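Local coordinates for nickel ABC transporter (Nickel-binding protein) (Bacillus halodurans, PDB 3T66) that probably binds a solute, perhaps nickel or a peptide, outside the cell and delivers it to an ABC transporter, at residues R240-T245 and G338-L343; V264-Q269 and S452-P457. All blocks are in the same frame, centred on the assembly; numbering follows the deposited sequence.

Contact 1 (R240-T245 and G338-L343)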
loop_
_atom_site.group_PDB
_atom_site.type_symbol
_atom_site.label_atom_id
_atom_site.label_comp_id
_atom_site.label_asym_id
_atom_site.label_seq_id
_atom_site.Cartn_x
_atom_site.Cartn_y
_atom_site.Cartn_z
ATOM N N ARG A 240 3.119 0.037 2.395
ATOM C CA ARG A 240 4.496 -0.062 1.897
ATOM C C ARG A 240 5.499 -0.209 3.026
ATOM O O ARG A 240 5.247 0.229 4.145
ATOM C CB ARG A 240 4.839 1.093 0.983
ATOM C CG ARG A 240 5.821 2.115 1.493
ATOM C CD ARG A 240 6.569 2.742 0.299
ATOM N NE ARG A 240 5.764 2.849 -0.928
ATOM C CZ ARG A 240 5.932 2.094 -2.014
ATOM N NH1 ARG A 240 6.865 1.149 -2.054
ATOM N NH2 ARG A 240 5.155 2.285 -3.066
ATOM N N THR A 241 6.612 -0.877 2.755
ATOM C CA THR A 241 7.584 -1.133 3.791
ATOM C C THR A 241 8.924 -0.869 3.166
ATOM O O THR A 241 9.143 -1.244 1.997
ATOM C CB THR A 241 7.492 -2.598 4.327
ATOM O OG1 THR A 241 6.308 -2.747 5.115
ATOM C CG2 THR A 241 8.686 -2.980 5.233
ATOM N N HIS A 242 9.814 -0.215 3.916
ATOM C CA HIS A 242 11.180 -0.121 3.435
ATOM C C HIS A 242 12.007 -1.250 3.954
ATOM O O HIS A 242 11.825 -1.661 5.089
ATOM C CB HIS A 242 11.830 1.193 3.834
ATOM C CG HIS A 242 11.208 2.370 3.180
ATOM N ND1 HIS A 242 10.646 2.300 1.924
ATOM C CD2 HIS A 242 11.025 3.636 3.614
ATOM C CE1 HIS A 242 10.164 3.487 1.602
ATOM N NE2 HIS A 242 10.384 4.314 2.609
ATOM N N ASN A 243 12.935 -1.728 3.143
ATOM C CA ASN A 243 13.841 -2.743 3.611
ATOM C C ASN A 243 15.188 -2.693 2.949
ATOM O O ASN A 243 15.369 -2.072 1.894
ATOM C CB ASN A 243 13.239 -4.123 3.333
ATOM C CG ASN A 243 12.971 -4.350 1.862
ATOM O OD1 ASN A 243 13.867 -4.252 1.024
ATOM N ND2 ASN A 243 11.719 -4.646 1.535
ATOM N N LEU A 244 16.131 -3.384 3.560
ATOM C CA LEU A 244 17.327 -3.835 2.847
ATOM C C LEU A 244 17.026 -5.176 2.192
ATOM O O LEU A 244 17.027 -6.204 2.865
ATOM C CB LEU A 244 18.524 -4.006 3.798
ATOM C CG LEU A 244 18.995 -2.797 4.595
ATOM C CD1 LEU A 244 20.204 -3.145 5.434
ATOM C CD2 LEU A 244 19.299 -1.723 3.620
ATOM N N THR A 245 16.768 -5.170 0.892
ATOM C CA THR A 245 16.680 -6.422 0.150
ATOM C C THR A 245 18.088 -7.003 -0.090
ATOM O O THR A 245 18.953 -6.316 -0.653
ATOM C CB THR A 245 15.976 -6.212 -1.193
ATOM O OG1 THR A 245 14.611 -5.827 -0.970
ATOM C CG2 THR A 245 16.028 -7.487 -2.047
ATOM N N GLY A 338 17.546 7.217 -6.473
ATOM C CA GLY A 338 17.034 8.585 -6.328
ATOM C C GLY A 338 15.550 8.757 -5.980
ATOM O O GLY A 338 15.202 9.529 -5.050
ATOM N N SER A 339 14.690 8.040 -6.727
ATOM C CA SER A 339 13.224 8.175 -6.666
ATOM C C SER A 339 12.638 8.470 -5.260
ATOM O O SER A 339 11.642 9.193 -5.140
ATOM C CB SER A 339 12.571 6.944 -7.291
ATOM N N ARG A 340 13.267 7.915 -4.213
ATOM C CA ARG A 340 12.836 8.076 -2.813
ATOM C C ARG A 340 13.978 8.592 -1.954
ATOM O O ARG A 340 14.875 7.823 -1.592
ATOM C CB ARG A 340 12.368 6.735 -2.261
ATOM C CG ARG A 340 10.876 6.539 -2.323
ATOM C CD ARG A 340 10.444 5.105 -2.701
ATOM N NE ARG A 340 9.075 5.160 -3.209
ATOM C CZ ARG A 340 8.023 5.517 -2.475
ATOM N NH1 ARG A 340 8.165 5.815 -1.182
ATOM N NH2 ARG A 340 6.825 5.585 -3.038
ATOM N N ALA A 341 13.932 9.876 -1.596
ATOM C CA ALA A 341 15.118 10.575 -1.094
ATOM C C ALA A 341 15.619 10.154 0.297
ATOM O O ALA A 341 16.769 10.470 0.663
ATOM C CB ALA A 341 14.921 12.092 -1.171
ATOM N N GLU A 342 14.777 9.459 1.069
ATOM C CA GLU A 342 15.206 8.914 2.381
ATOM C C GLU A 342 16.011 7.618 2.261
ATOM O O GLU A 342 16.704 7.242 3.206
ATOM C CB GLU A 342 14.037 8.737 3.385
ATOM C CG GLU A 342 12.894 7.744 2.988
ATOM C CD GLU A 342 11.914 8.271 1.892
ATOM O OE1 GLU A 342 11.134 7.446 1.342
ATOM O OE2 GLU A 342 11.920 9.496 1.572
ATOM N N LEU A 343 15.909 6.930 1.122
ATOM C CA LEU A 343 16.609 5.653 0.944
ATOM C C LEU A 343 18.144 5.795 0.969
ATOM O O LEU A 343 18.792 5.143 1.807
ATOM C CB LEU A 343 16.151 4.928 -0.319
ATOM C CG LEU A 343 14.748 4.347 -0.441
ATOM C CD1 LEU A 343 14.593 3.841 -1.859
ATOM C CD2 LEU A 343 14.523 3.214 0.524
#
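His242, on strand 240-246, has its CA 8.3 Å from that of Leu343, and the backbones of 240-245 and 338-343 stay apart while side chains bridge between them. The second segment is the loop between strand 328-336 and helix 343-356; a type I turn from Arg340 to Leu343, closed by Leu343 N to Arg340 O, leads into that helix. The two arginines reach toward each other from opposite directions, and each guanidinium lies over a face of the other, offset toward the rim and inclined 34°. Arg240 NE lies 3.6 Å from Arg340 NH2, and Arg240 CD sits 3.8 Å from Arg340 NH1. A bend at chi3 (33°) in Arg240 turns its head back over the other guanidinium. The His242 ring lies next to Arg340: Leu343 CD2 is over one face of the ring, 4.2 Å from His242 ND1, while Arg340 NH1 stands at the edge, 4.1 Å from His242 CE1. Glu342 crosses the histidine at about a right angle, its OE1 3.5 Å from His242 NE2. Its CG is tucked between backbone N and carbonyl carbon (chi1 62°), and the bend at chi2 brings OE1 to the NE2 corner of the ring, the carboxylate and ring planes left inclined. Outside the two segments, Ser385 of strand 381-387 receives a bond from Arg240 NH1 and a weak one with His242 ND1, tying both side chains to the neighbouring strand. With no clear hydrogen bond across the segments, the loop is joined to the strand by van der Waals packing of side chains; the like charges of the arginines probably cost some energy, which the nearby Glu342 carboxylate may partly offset.

Contact 2 (V264-Q269 and S452-P457)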
loop_
_atom_site.group_PDB
_atom_site.type_symbol
_atom_site.label_atom_id
_atom_site.label_comp_id
_atom_site.label_asym_id
_atom_site.label_seq_id
_atom_site.Cartn_x
_atom_site.Cartn_y
_atom_site.Cartn_z
ATOM N N VAL A 264 20.573 -6.131 12.094
ATOM C CA VAL A 264 20.691 -5.320 13.332
ATOM C C VAL A 264 21.528 -4.035 13.160
ATOM O O VAL A 264 21.403 -3.107 13.959
ATOM C CB VAL A 264 21.134 -6.148 14.580
ATOM N N LEU A 265 22.347 -3.968 12.110
ATOM C CA LEU A 265 23.285 -2.852 11.961
ATOM C C LEU A 265 22.594 -1.464 11.962
ATOM O O LEU A 265 23.171 -0.500 12.457
ATOM C CB LEU A 265 24.247 -3.053 10.761
ATOM N N LEU A 266 21.360 -1.365 11.449
ATOM C CA LEU A 266 20.576 -0.094 11.467
ATOM C C LEU A 266 19.643 0.032 12.671
ATOM O O LEU A 266 18.968 -0.930 13.031
ATOM C CB LEU A 266 19.748 0.047 10.203
ATOM C CG LEU A 266 20.494 0.413 8.930
ATOM C CD1 LEU A 266 19.739 -0.113 7.733
ATOM C CD2 LEU A 266 20.718 1.930 8.800
ATOM N N ASP A 267 19.613 1.210 13.292
ATOM C CA ASP A 267 18.755 1.478 14.456
ATOM C C ASP A 267 17.441 2.068 13.976
ATOM O O ASP A 267 17.337 3.281 13.743
ATOM C CB ASP A 267 19.420 2.467 15.410
ATOM C CG ASP A 267 18.499 2.889 16.545
ATOM O OD1 ASP A 267 18.979 3.030 17.696
ATOM O OD2 ASP A 267 17.287 3.084 16.293
ATOM N N ARG A 268 16.434 1.208 13.838
ATOM C CA ARG A 268 15.204 1.575 13.148
ATOM C C ARG A 268 14.522 2.825 13.697
ATOM O O ARG A 268 14.049 3.649 12.922
ATOM C CB ARG A 268 14.243 0.400 13.144
ATOM C CG ARG A 268 14.472 -0.583 12.050
ATOM C CD ARG A 268 13.702 -1.855 12.372
ATOM N NE ARG A 268 14.192 -2.926 11.533
ATOM C CZ ARG A 268 15.297 -3.605 11.797
ATOM N NH1 ARG A 268 15.987 -3.323 12.887
ATOM N NH2 ARG A 268 15.717 -4.555 10.974
ATOM N N GLN A 269 14.477 2.980 15.017
ATOM C CA GLN A 269 13.890 4.207 15.563
ATOM C C GLN A 269 14.588 5.479 15.053
ATOM O O GLN A 269 13.914 6.466 14.744
ATOM C CB GLN A 269 13.782 4.195 17.099
ATOM C CG GLN A 269 12.881 5.298 17.654
ATOM C CD GLN A 269 11.370 5.105 17.329
ATOM O OE1 GLN A 269 10.783 4.043 17.603
ATOM N NE2 GLN A 269 10.743 6.148 16.765
ATOM N N SER A 452 15.794 -7.571 5.447
ATOM C CA SER A 452 15.712 -6.803 6.669
ATOM C C SER A 452 14.660 -5.776 6.469
ATOM O O SER A 452 14.773 -4.966 5.562
ATOM C CB SER A 452 17.038 -6.110 6.998
ATOM O OG SER A 452 17.020 -5.576 8.326
ATOM N N PHE A 453 13.640 -5.792 7.312
ATOM C CA PHE A 453 12.565 -4.828 7.151
ATOM C C PHE A 453 12.747 -3.696 8.115
ATOM O O PHE A 453 12.765 -3.905 9.330
ATOM C CB PHE A 453 11.200 -5.500 7.262
ATOM C CG PHE A 453 10.974 -6.489 6.191
ATOM C CD1 PHE A 453 10.610 -6.065 4.909
ATOM C CD2 PHE A 453 11.237 -7.822 6.410
ATOM C CE1 PHE A 453 10.437 -6.971 3.856
ATOM C CE2 PHE A 453 11.090 -8.756 5.378
ATOM C CZ PHE A 453 10.688 -8.329 4.088
ATOM N N LEU A 454 12.908 -2.503 7.537
ATOM C CA LEU A 454 13.254 -1.284 8.248
ATOM C C LEU A 454 12.055 -0.514 8.742
ATOM O O LEU A 454 11.717 -0.556 9.924
ATOM C CB LEU A 454 14.062 -0.407 7.320
ATOM C CG LEU A 454 15.302 -1.121 6.811
ATOM C CD1 LEU A 454 15.910 -0.314 5.660
ATOM C CD2 LEU A 454 16.272 -1.286 7.965
ATOM N N ILE A 455 11.407 0.211 7.848
ATOM C CA ILE A 455 10.266 0.999 8.281
ATOM C C ILE A 455 8.982 0.906 7.422
ATOM O O ILE A 455 8.943 0.342 6.301
ATOM C CB ILE A 455 10.637 2.475 8.483
ATOM C CG1 ILE A 455 10.939 3.144 7.154
ATOM C CG2 ILE A 455 11.809 2.641 9.482
ATOM C CD1 ILE A 455 10.943 4.683 7.244
ATOM N N HIS A 456 7.936 1.472 7.995
ATOM C CA HIS A 456 6.664 1.635 7.353
ATOM C C HIS A 456 6.464 3.144 7.261
ATOM O O HIS A 456 6.194 3.795 8.264
ATOM C CB HIS A 456 5.534 1.044 8.231
ATOM C CG HIS A 456 5.622 -0.433 8.454
ATOM N ND1 HIS A 456 5.850 -1.336 7.436
ATOM C CD2 HIS A 456 5.463 -1.169 9.579
ATOM C CE1 HIS A 456 5.837 -2.563 7.928
ATOM N NE2 HIS A 456 5.600 -2.489 9.226
ATOM N N PRO A 457 6.591 3.715 6.062
ATOM C CA PRO A 457 6.368 5.167 5.988
ATOM C C PRO A 457 4.864 5.568 6.129
ATOM O O PRO A 457 3.946 4.899 5.553
ATOM C CB PRO A 457 6.950 5.547 4.608
ATOM C CG PRO A 457 6.852 4.298 3.793
ATOM C CD PRO A 457 6.909 3.121 4.750
#
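Arg268 NE donates to the backbone carbonyl of Phe453, 2.8 Å from NE to O and nearly straight at 170°. The oxygen lies almost in the guanidinium plane, whereas NE stands tilted 26° from the plane of the carbonyl. Arg268 NH2 adds a weak bond to the same Phe453 O at 3.4 Å, so two N-H groups of one guanidinium converge on a single acceptor. Leu454 CD2 covers one face of the guanidinium, and the aliphatic part of the arginine runs close to the strand backbone, Arg268 CD 3.4 Å from Leu454 O. A chain extended from CG to NE carries the head to the strand. Alongside, Leu266 CD1 meets Leu454 CD2 at 3.7 Å, the two leucines crossing obliquely, and Ile455 CG2 rests 4.2 Å from Arg268 O. One shell out, Asp263 forms a salt bridge with Arg268 NH2 and also accepts a hydrogen bond from Ser452 OG, fixing the head from the preceding helix. Replacing Arg268 by an alanine is likely to leave Phe453 O without its guanidinium donors and Asp263 without its charged mate. Further back, Asp267 N-caps the helix that carries Arg268, its OD2 bonded to Glu270 N, while Val349 and Phe350 of helix 343-356 pack on Leu266. On the strand, Leu454 and Ile455 both face His242 in a classic beta bulge. The whole is the junction between helices 256-265 and 268-275 pinned to a bulged strand within the alpha/beta fold of a family 5 solute-binding protein.

In the fold
Strands 240-246 and 451-464 are antiparallel neighbours, so contacts 1 and 2, their centres 11 Å apart, share one sheet region on the same side of the chain's centre. They meet directly where His242 N and O probably bond Ile455 O and Leu454 N, at the bulge. Contact 1 is only partly buried and joins its strand to a loop through charged and aromatic groups; contact 2 is buried, and joins the other strand to a helical junction by an arginine-to-backbone bond and leucine packing. Helix 343-356 connects them further: contact 1 ends at its start, while its later residues cover Leu266 of contact 2. Both lie away from the calcium site at Asp179.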